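RNA-binding protein (Porphyromonas gingivalis W83, PDB 7JLY) probably binds RNA through a single RNA recognition motif, and also binds calcium. Local coordinates at residues D18-G21 / L22-Y26. Numbering follows the deposited sequence.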
# COMPACT_ATOMS: atom_id res chain seq x y z
N ASP A 18 -7.72 5.16 -0.79
CA ASP A 18 -6.58 6.07 -0.78
C ASP A 18 -5.29 5.36 -1.22
O ASP A 18 -4.45 5.96 -1.90
CB ASP A 18 -6.40 6.67 0.61
CG ASP A 18 -7.64 7.40 1.09
OD1 ASP A 18 -8.27 8.08 0.26
OD2 ASP A 18 -8.00 7.29 2.29
N LEU A 19 -5.13 4.09 -0.83
CA LEU A 19 -3.97 3.32 -1.26
C LEU A 19 -4.03 3.04 -2.75
O LEU A 19 -3.04 3.16 -3.45
CB LEU A 19 -3.86 2.00 -0.50
CG LEU A 19 -3.54 2.16 0.99
CD1 LEU A 19 -3.36 0.79 1.60
CD2 LEU A 19 -2.27 2.99 1.17
N THR A 20 -5.21 2.66 -3.23
CA THR A 20 -5.38 2.45 -4.66
C THR A 20 -5.12 3.74 -5.40
O THR A 20 -4.44 3.74 -6.43
CB THR A 20 -6.79 1.94 -4.99
OG1 THR A 20 -7.03 0.70 -4.32
CG2 THR A 20 -6.93 1.74 -6.49
N GLY A 21 -5.63 4.85 -4.87
CA GLY A 21 -5.48 6.15 -5.52
C GLY A 21 -4.02 6.53 -5.68
O GLY A 21 -3.60 7.10 -6.71
N LEU A 22 -3.24 6.20 -4.66
CA LEU A 22 -1.81 6.48 -4.63
C LEU A 22 -1.05 5.62 -5.63
O LEU A 22 -0.27 6.14 -6.44
CB LEU A 22 -1.27 6.24 -3.21
CG LEU A 22 0.20 6.60 -2.98
CD1 LEU A 22 0.42 8.08 -3.23
CD2 LEU A 22 0.64 6.21 -1.57
N LEU A 23 -1.27 4.31 -5.57
CA LEU A 23 -0.46 3.37 -6.35
C LEU A 23 -0.91 3.27 -7.81
O LEU A 23 -0.09 2.99 -8.69
CB LEU A 23 -0.47 1.98 -5.69
CG LEU A 23 0.56 1.76 -4.56
CD1 LEU A 23 1.96 1.96 -5.07
CD2 LEU A 23 0.31 2.67 -3.34
N GLN A 24 -2.19 3.52 -8.08
CA GLN A 24 -2.67 3.33 -9.45
C GLN A 24 -2.10 4.40 -10.40
O GLN A 24 -2.20 4.28 -11.62
CB GLN A 24 -4.20 3.32 -9.51
CG GLN A 24 -4.83 4.70 -9.45
CD GLN A 24 -6.35 4.64 -9.44
OE1 GLN A 24 -6.95 3.58 -9.59
NE2 GLN A 24 -6.98 5.80 -9.26
N GLN A 25 -1.50 5.43 -9.82
CA GLN A 25 -0.80 6.44 -10.61
C GLN A 25 0.37 5.87 -11.40
O GLN A 25 0.76 6.45 -12.41
CB GLN A 25 -0.27 7.56 -9.70
CG GLN A 25 -1.35 8.39 -9.00
CD GLN A 25 -0.75 9.43 -8.06
OE1 GLN A 25 -0.92 10.63 -8.25
NE2 GLN A 25 -0.02 8.97 -7.04
N TYR A 26 0.92 4.73 -10.95
CA TYR A 26 2.14 4.15 -11.53
C TYR A 26 1.87 2.95 -12.42
O TYR A 26 2.76 2.52 -13.12
CB TYR A 26 3.12 3.76 -10.41
CG TYR A 26 3.39 4.97 -9.54
CD1 TYR A 26 4.24 5.98 -9.98
CD2 TYR A 26 2.72 5.14 -8.34
CE1 TYR A 26 4.45 7.10 -9.21
CE2 TYR A 26 2.93 6.26 -7.56
CZ TYR A 26 3.79 7.24 -8.00
OH TYR A 26 3.98 8.37 -7.23
O HOH W 1 -4.98 8.00 -8.78
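Leu22 N, Leu23 N and Gln24 N take the carbonyl oxygens of Asp18, Leu19 and Thr20 in turn, three successive i+4 to i bonds along helix 16-23. The bond from Gln24 N to Thr20 O is 2.8 Å long, and that from Leu23 N to Leu19 O is the straightest, 164° at the hydrogen. Tyr26 N closes a turn onto Leu23 O at 3.0 Å. Leu23 lays CD2 3.4 Å from Leu19 O, and both leucines are buried against Val49 of strand 46-51. This is the first helix of the RNA recognition motif, packed on the sheet beside helix 54-64, whose Leu64 meets Leu22 and whose Ala60 meets Leu23. Beside strand 29-36, where Gln24 touches Val29 and Thr20 touches Ala32, Gln24 folds back along the helix toward Thr20: chi1 of 79° tucks CG in between the two backbone branches, and the extended chain passes Thr20 O and sets OE1 3.6 Å from Thr20 CG2. A water bridges Gln24 NE2 to Gly21 O, donating to that carbonyl at 2.6 Å. Gln25 NE2 binds Leu22 O at 2.9 Å, on a lone pair in the carbonyl plane, while Gln25 CG lies 3.5 Å from Gly21 O.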